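Regulatory Subunit of Protein Kinase A (cAMP-dependent) from Euglena gracilis (Euglena gracilis, PDB 6RSX) probably serves as the cAMP-sensing regulatory subunit of protein kinase A, binding cyclic AMP in two tandem cyclic nucleotide-binding domains. Local coordinates at residues G236-S239 with L240-Q244; E274-L277 with Q278-M281. All coordinates share one frame; numbering follows the deposited sequence.

Contact 1 of 2, residues G236-S239 with L240-Q244. With CMP (adenosine-3',5'-cyclic-monophosphate), chain C.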
ATOM      1  N   GLY A 236       0.147  -7.543 -15.370  1.00 36.14           N
ATOM      2  CA  GLY A 236      -0.805  -6.457 -15.290  1.00 35.60           C
ATOM      3  C   GLY A 236      -0.155  -5.106 -15.153  1.00 40.56           C
ATOM      4  O   GLY A 236      -0.863  -4.095 -15.059  1.00 44.48           O
ATOM      5  N   GLU A 237       1.174  -5.063 -15.162  1.00 38.14           N
ATOM      6  CA  GLU A 237       1.900  -3.824 -14.919  1.00 38.89           C
ATOM      7  C   GLU A 237       1.879  -2.870 -16.107  1.00 44.12           C
ATOM      8  O   GLU A 237       1.943  -1.652 -15.909  1.00 45.86           O
ATOM      9  CB  GLU A 237       3.346  -4.138 -14.532  1.00 42.19           C
ATOM     10  CG  GLU A 237       4.303  -4.418 -15.723  1.00 38.44           C
ATOM     11  CD  GLU A 237       4.145  -5.813 -16.333  1.00 45.47           C
ATOM     12  OE1 GLU A 237       3.349  -6.610 -15.805  1.00 41.46           O
ATOM     13  OE2 GLU A 237       4.824  -6.107 -17.356  0.66 40.34           O
ATOM     14  N   MET A 238       1.803  -3.371 -17.345  1.00 41.73           N
ATOM     15  CA  MET A 238       1.993  -2.445 -18.460  1.00 43.81           C
ATOM     16  C   MET A 238       0.796  -1.511 -18.623  1.00 47.37           C
ATOM     17  O   MET A 238       0.970  -0.304 -18.839  1.00 49.64           O
ATOM     18  CB  MET A 238       2.297  -3.228 -19.733  1.00 38.65           C
ATOM     19  CG  MET A 238       3.716  -3.804 -19.698  1.00 43.13           C
ATOM     20  SD  MET A 238       4.222  -4.348 -21.336  1.00 50.51           S
ATOM     21  CE  MET A 238       2.865  -5.493 -21.584  1.00 40.95           C
ATOM     22  N   SER A 239      -0.423  -2.033 -18.476  1.00 42.15           N
ATOM     23  CA  SER A 239      -1.587  -1.163 -18.557  1.00 45.87           C
ATOM     24  C   SER A 239      -1.515  -0.065 -17.509  1.00 54.66           C
ATOM     25  O   SER A 239      -1.920   1.075 -17.757  1.00 50.64           O
ATOM     26  CB  SER A 239      -2.874  -1.975 -18.394  1.00 45.46           C
ATOM     27  OG  SER A 239      -2.833  -2.800 -17.229  1.00 49.35           O
ATOM     28  N   LEU A 240      -0.999  -0.391 -16.324  1.00 49.99           N
ATOM     29  CA  LEU A 240      -0.971   0.603 -15.269  1.00 47.08           C
ATOM     30  C   LEU A 240       0.188   1.567 -15.439  1.00 46.65           C
ATOM     31  O   LEU A 240       0.033   2.764 -15.185  1.00 49.95           O
ATOM     32  CB  LEU A 240      -0.908  -0.094 -13.906  1.00 43.21           C
ATOM     33  CG  LEU A 240      -2.106  -0.974 -13.545  1.00 43.12           C
ATOM     34  CD1 LEU A 240      -1.911  -1.588 -12.144  1.00 43.30           C
ATOM     35  CD2 LEU A 240      -3.415  -0.213 -13.631  1.00 48.32           C
ATOM     36  N   MET A 241       1.359   1.077 -15.863  1.00 48.66           N
ATOM     37  CA  MET A 241       2.530   1.948 -15.936  1.00 49.31           C
ATOM     38  C   MET A 241       2.404   2.967 -17.063  1.00 60.67           C
ATOM     39  O   MET A 241       2.891   4.100 -16.943  1.00 57.35           O
ATOM     40  CB  MET A 241       3.802   1.119 -16.111  1.00 50.72           C
ATOM     41  CG  MET A 241       4.101   0.220 -14.932  1.00 47.60           C
ATOM     42  SD  MET A 241       5.496  -0.880 -15.167  0.72 49.19           S
ATOM     43  CE  MET A 241       6.874   0.253 -14.967  1.00 53.67           C
ATOM     44  N   PHE A 242       1.761   2.583 -18.167  1.00 62.06           N
ATOM     45  CA  PHE A 242       1.704   3.406 -19.372  1.00 59.99           C
ATOM     46  C   PHE A 242       0.287   3.845 -19.704  1.00 63.19           C
ATOM     47  O   PHE A 242       0.056   4.404 -20.786  1.00 67.47           O
ATOM     48  CB  PHE A 242       2.308   2.648 -20.552  1.00 60.97           C
ATOM     49  CG  PHE A 242       3.641   2.048 -20.251  1.00 54.54           C
ATOM     50  CD1 PHE A 242       4.683   2.840 -19.806  1.00 58.84           C
ATOM     51  CD2 PHE A 242       3.856   0.690 -20.418  1.00 56.55           C
ATOM     52  CE1 PHE A 242       5.914   2.293 -19.521  1.00 61.68           C
ATOM     53  CE2 PHE A 242       5.091   0.135 -20.134  1.00 55.57           C
ATOM     54  CZ  PHE A 242       6.121   0.939 -19.689  1.00 60.65           C
ATOM     55  N   ASN A 243      -0.664   3.601 -18.806  1.00 59.24           N
ATOM     56  CA  ASN A 243      -2.064   3.984 -18.979  1.00 68.10           C
ATOM     57  C   ASN A 243      -2.575   3.607 -20.373  1.00 68.32           C
ATOM     58  O   ASN A 243      -2.911   4.450 -21.203  1.00 66.15           O
ATOM     59  CB  ASN A 243      -2.260   5.480 -18.717  1.00 71.08           C
ATOM     60  CG  ASN A 243      -3.681   5.811 -18.323  1.00 76.80           C
ATOM     61  OD1 ASN A 243      -4.605   5.026 -18.556  1.00 78.41           O
ATOM     62  ND2 ASN A 243      -3.867   6.974 -17.714  1.00 87.55           N
ATOM     63  N   GLN A 244      -2.631   2.296 -20.593  1.00 63.16           N
ATOM     64  CA  GLN A 244      -3.092   1.751 -21.857  1.00 55.59           C
ATOM     65  C   GLN A 244      -3.870   0.471 -21.588  1.00 62.12           C
ATOM     66  O   GLN A 244      -3.811  -0.073 -20.475  1.00 52.17           O
ATOM     67  CB  GLN A 244      -1.906   1.479 -22.783  1.00 60.24           C
ATOM     68  CG  GLN A 244      -1.127   0.225 -22.400  1.00 60.27           C
ATOM     69  CD  GLN A 244       0.306   0.205 -22.921  1.00 65.61           C
ATOM     70  OE1 GLN A 244       0.873   1.244 -23.278  1.00 63.79           O
ATOM     71  NE2 GLN A 244       0.902  -0.983 -22.949  1.00 54.49           N
TER
HETATM   72  P   CMP C 502      -0.767  -5.906 -19.225  1.00 40.29           P
HETATM   73  O1P CMP C 502      -1.282  -4.779 -18.155  1.00 48.25           O
HETATM   74  O2P CMP C 502      -0.640  -5.464 -20.630  1.00 42.09           O
HETATM   75  O5' CMP C 502      -1.856  -7.072 -19.239  1.00 41.72           O
HETATM   76  C5' CMP C 502      -1.484  -8.369 -19.721  1.00 40.23           C
HETATM   77  C4' CMP C 502      -0.147  -8.719 -19.124  1.00 37.75           C
HETATM   78  O4' CMP C 502       0.430  -9.957 -19.569  1.00 39.83           O
HETATM   79  C3' CMP C 502       0.981  -7.749 -19.353  1.00 36.55           C
HETATM   80  O3' CMP C 502       0.750  -6.471 -18.762  1.00 37.53           O
HETATM   81  C2' CMP C 502       2.161  -8.517 -18.780  1.00 43.68           C
HETATM   82  O2' CMP C 502       2.160  -8.363 -17.347  1.00 41.34           O
HETATM   83  C1' CMP C 502       1.757  -9.979 -19.091  1.00 42.13           C
HETATM   84  N9  CMP C 502       2.646 -10.656 -20.040  1.00 41.66           N
HETATM   85  C8  CMP C 502       3.284 -11.806 -19.796  1.00 39.19           C
HETATM   86  N7  CMP C 502       3.987 -12.115 -20.881  1.00 46.03           N
HETATM   87  C5  CMP C 502       3.747 -11.160 -21.796  1.00 43.79           C
HETATM   88  C6  CMP C 502       4.223 -11.019 -23.075  1.00 45.00           C
HETATM   89  N6  CMP C 502       5.122 -11.836 -23.839  1.00 48.57           N
HETATM   90  N1  CMP C 502       3.872  -9.977 -23.805  1.00 42.27           N
HETATM   91  C2  CMP C 502       3.022  -9.056 -23.278  1.00 46.74           C
HETATM   92  N3  CMP C 502       2.549  -9.184 -21.993  1.00 39.78           N
HETATM   93  C4  CMP C 502       2.919 -10.253 -21.286  1.00 43.10           C

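Contact 2 of 2, residues E274-L277 with Q278-M281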
ATOM      1  N   GLU A 274      10.091  -0.195 -10.024  1.00 49.00           N
ATOM      2  CA  GLU A 274       9.970   0.183 -11.429  1.00 55.04           C
ATOM      3  C   GLU A 274      11.113  -0.368 -12.277  1.00 56.80           C
ATOM      4  O   GLU A 274      10.891  -0.792 -13.415  1.00 53.83           O
ATOM      5  CB  GLU A 274       9.894   1.699 -11.568  1.00 61.02           C
ATOM      6  CG  GLU A 274       9.415   2.130 -12.935  1.00 62.70           C
ATOM      7  CD  GLU A 274       9.368   3.634 -13.094  1.00 73.68           C
ATOM      8  OE1 GLU A 274      10.229   4.323 -12.500  1.00 79.05           O
ATOM      9  OE2 GLU A 274       8.464   4.121 -13.812  1.00 78.79           O
ATOM     10  N   GLU A 275      12.341  -0.359 -11.762  1.00 56.26           N
ATOM     11  CA  GLU A 275      13.450  -0.869 -12.562  1.00 63.85           C
ATOM     12  C   GLU A 275      13.289  -2.359 -12.831  1.00 63.88           C
ATOM     13  O   GLU A 275      13.549  -2.823 -13.945  1.00 52.32           O
ATOM     14  CB  GLU A 275      14.780  -0.600 -11.870  1.00 72.09           C
ATOM     15  CG  GLU A 275      15.264   0.821 -12.024  1.00 86.21           C
ATOM     16  CD  GLU A 275      16.760   0.938 -11.832  1.00 94.12           C
ATOM     17  OE1 GLU A 275      17.446  -0.111 -11.888  1.00 95.30           O
ATOM     18  OE2 GLU A 275      17.244   2.073 -11.625  1.00 96.00           O
ATOM     19  N   ILE A 276      12.888  -3.129 -11.817  1.00 59.18           N
ATOM     20  CA  ILE A 276      12.660  -4.553 -12.033  1.00 52.93           C
ATOM     21  C   ILE A 276      11.555  -4.760 -13.062  1.00 58.47           C
ATOM     22  O   ILE A 276      11.679  -5.592 -13.971  1.00 52.94           O
ATOM     23  CB  ILE A 276      12.345  -5.261 -10.707  1.00 53.07           C
ATOM     24  CG1 ILE A 276      13.624  -5.398  -9.868  1.00 54.10           C
ATOM     25  CG2 ILE A 276      11.691  -6.618 -10.979  1.00 50.99           C
ATOM     26  CD1 ILE A 276      13.414  -5.950  -8.460  1.00 56.16           C
ATOM     27  N   LEU A 277      10.469  -3.988 -12.949  1.00 51.97           N
ATOM     28  CA  LEU A 277       9.360  -4.115 -13.891  1.00 46.42           C
ATOM     29  C   LEU A 277       9.793  -3.754 -15.308  1.00 56.72           C
ATOM     30  O   LEU A 277       9.378  -4.405 -16.279  1.00 51.36           O
ATOM     31  CB  LEU A 277       8.202  -3.224 -13.445  1.00 47.37           C
ATOM     32  CG  LEU A 277       7.524  -3.746 -12.181  1.00 41.48           C
ATOM     33  CD1 LEU A 277       6.520  -2.725 -11.647  1.00 45.42           C
ATOM     34  CD2 LEU A 277       6.862  -5.098 -12.468  1.00 44.94           C
ATOM     35  N   GLN A 278      10.602  -2.696 -15.446  1.00 54.48           N
ATOM     36  CA  GLN A 278      11.073  -2.277 -16.768  1.00 56.09           C
ATOM     37  C   GLN A 278      12.004  -3.317 -17.389  1.00 58.52           C
ATOM     38  O   GLN A 278      11.838  -3.689 -18.558  1.00 54.62           O
ATOM     39  CB  GLN A 278      11.770  -0.918 -16.667  1.00 55.06           C
ATOM     40  CG  GLN A 278      10.831   0.225 -16.350  1.00 57.82           C
ATOM     41  CD  GLN A 278      11.561   1.501 -15.964  0.36 62.77           C
ATOM     42  OE1 GLN A 278      12.663   1.467 -15.411  0.80 63.08           O
ATOM     43  NE2 GLN A 278      10.945   2.635 -16.252  0.86 67.11           N
ATOM     44  N   ARG A 279      13.003  -3.782 -16.626  1.00 58.18           N
ATOM     45  CA  ARG A 279      13.896  -4.828 -17.119  1.00 58.80           C
ATOM     46  C   ARG A 279      13.108  -6.049 -17.570  1.00 63.08           C
ATOM     47  O   ARG A 279      13.354  -6.606 -18.651  1.00 58.79           O
ATOM     48  CB  ARG A 279      14.908  -5.226 -16.035  1.00 64.45           C
ATOM     49  CG  ARG A 279      16.195  -4.405 -16.007  1.00 76.50           C
ATOM     50  CD  ARG A 279      17.221  -4.970 -15.018  1.00 73.96           C
ATOM     51  NE  ARG A 279      16.781  -4.828 -13.630  1.00 85.31           N
ATOM     52  CZ  ARG A 279      16.960  -3.734 -12.891  1.00 81.58           C
ATOM     53  NH1 ARG A 279      17.582  -2.676 -13.397  1.00 87.13           N
ATOM     54  NH2 ARG A 279      16.511  -3.693 -11.645  1.00 83.33           N
ATOM     55  N   ASN A 280      12.144  -6.479 -16.760  1.00 48.84           N
ATOM     56  CA  ASN A 280      11.431  -7.701 -17.090  1.00 48.89           C
ATOM     57  C   ASN A 280      10.703  -7.622 -18.425  1.00 47.50           C
ATOM     58  O   ASN A 280      10.421  -8.664 -19.024  1.00 47.90           O
ATOM     59  CB  ASN A 280      10.433  -8.036 -16.007  1.00 45.43           C
ATOM     60  CG  ASN A 280       9.693  -9.289 -16.296  1.00 48.72           C
ATOM     61  OD1 ASN A 280      10.268 -10.380 -16.233  1.00 49.37           O
ATOM     62  ND2 ASN A 280       8.400  -9.161 -16.626  1.00 47.44           N
ATOM     63  N   MET A 281      10.339  -6.425 -18.883  1.00 45.86           N
ATOM     64  CA  MET A 281       9.652  -6.327 -20.168  1.00 54.42           C
ATOM     65  C   MET A 281      10.538  -6.774 -21.332  1.00 50.90           C
ATOM     66  O   MET A 281      10.021  -7.038 -22.424  1.00 51.04           O
ATOM     67  CB  MET A 281       9.162  -4.902 -20.392  1.00 52.91           C
ATOM     68  CG  MET A 281       8.094  -4.472 -19.370  1.00 51.00           C
ATOM     69  SD  MET A 281       7.697  -2.733 -19.653  1.00 55.95           S
ATOM     70  CE  MET A 281       6.335  -2.485 -18.511  1.00 58.91           C
TER
HETATM   71  O   HOH W   1       7.604  -6.334 -16.326  1.00 48.67           O

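Contact 1 of 2, residues G236-S239 with L240-Q244
E237 and M241 meet one turn apart on helix 237-242, the short helix of the phosphate-binding cassette in a cyclic nucleotide-binding domain. The first shell is the bound cyclic AMP. Its ribose hydroxyl O2' receives the G236 N-H and donates in turn to E237 OE1 over 2.6 Å, so two bonds of opposite sense fix it. At the phosphate, O1P is gripped twice by one residue: S239 N reaches it with a nearly straight bond (2.9 Å, 163°), and S239 OG donates to it at 2.7 Å. The phosphate thus lies near the start of the helix, where the helix dipole would probably help to stabilise its negative charge. M238 bends at its last torsion to bring CE within 3.6 Å of O2P.

The second shell positions these groups. With chi1 at 82° and chi2 at -77°, the E237 chain folds toward the ribose, while its other oxygen, OE2, is hydrogen-bonded to Y284 OH. Replacing E237 with alanine would probably cost O2' the acceptor for its proton, although the G236 N-H would remain, and would take from Y284 OH its bond to OE2. The methylene chain of E237 also packs on a thioether, CG lying 3.8 Å from M241 SD, and F266 of helix 263-269 touches both side chains. Helical bonds run from M241 N to E237 O and from F242 N to M238 O; they are the i+4 to i bonds of the turn that carries S239. Beside them, M238 CG touches the ring atom F242 CE2 at 4.2 Å.

N243 departs from helical angles with a positive phi, and beyond it Q244 N returns to S239 O, 3.2 Å away, meeting it in the carbonyl plane on a lone pair.

Contact 2 of 2, residues E274-L277 with Q278-M281
E275 carries CG beside its backbone N, and R279 bends at its third torsion (chi3 -68°); these torsions bring carboxylate and guanidinium within reach across one helical turn. The salt bridge is end-on: R279 NH1 donates to the anti side of E275 OE1 at 3.0 Å, and the two planes stand 75° apart. The same guanidinium lies with one face over E275 O, which is 3.7 Å from its plane, so the head group folds back against the helix.

One residue round the helix, the chemistry changes from bridging to stacking. The Q278 amide lies almost parallel to the E274 carboxylate, 11° between planes, with NE2 3.7 Å from CD of E274.

Near the last turn, the L277 carbonyl takes a weak bond from M281 N (3.4 Å) and a much shorter one from a water, 2.6 Å from L277 O. That water also accepts from N280 ND2, bridging backbone and side chain.

In the surrounding fold, L277 touches F234 of strand 234-235 and L168 and L270 in loops, while E274 touches M241, and M281 touches M238, M241 and F242, of helix 237-242.

How the contacts relate
Contact 1 is partly buried and holds the ligand; contact 2 is a surface helix of the same chain, their centres about 12 Å apart. Both are short helical stretches held by i+4 to i bonds, and contact 1 adds an i+5 to i bond. Their side chains differ with place: contact 1 turns several polar atoms to the ribose and phosphate, whereas contact 2 spends its own on an exposed salt bridge, a stacked pair and a water. They join through methionines: M281 CE packs against M238, F242 and M241, lying 3.8 Å from M241 SD, and M241 CE lies 3.8 Å from E274 CG. Beyond contact 2 the chain reaches Y284 of the same pocket.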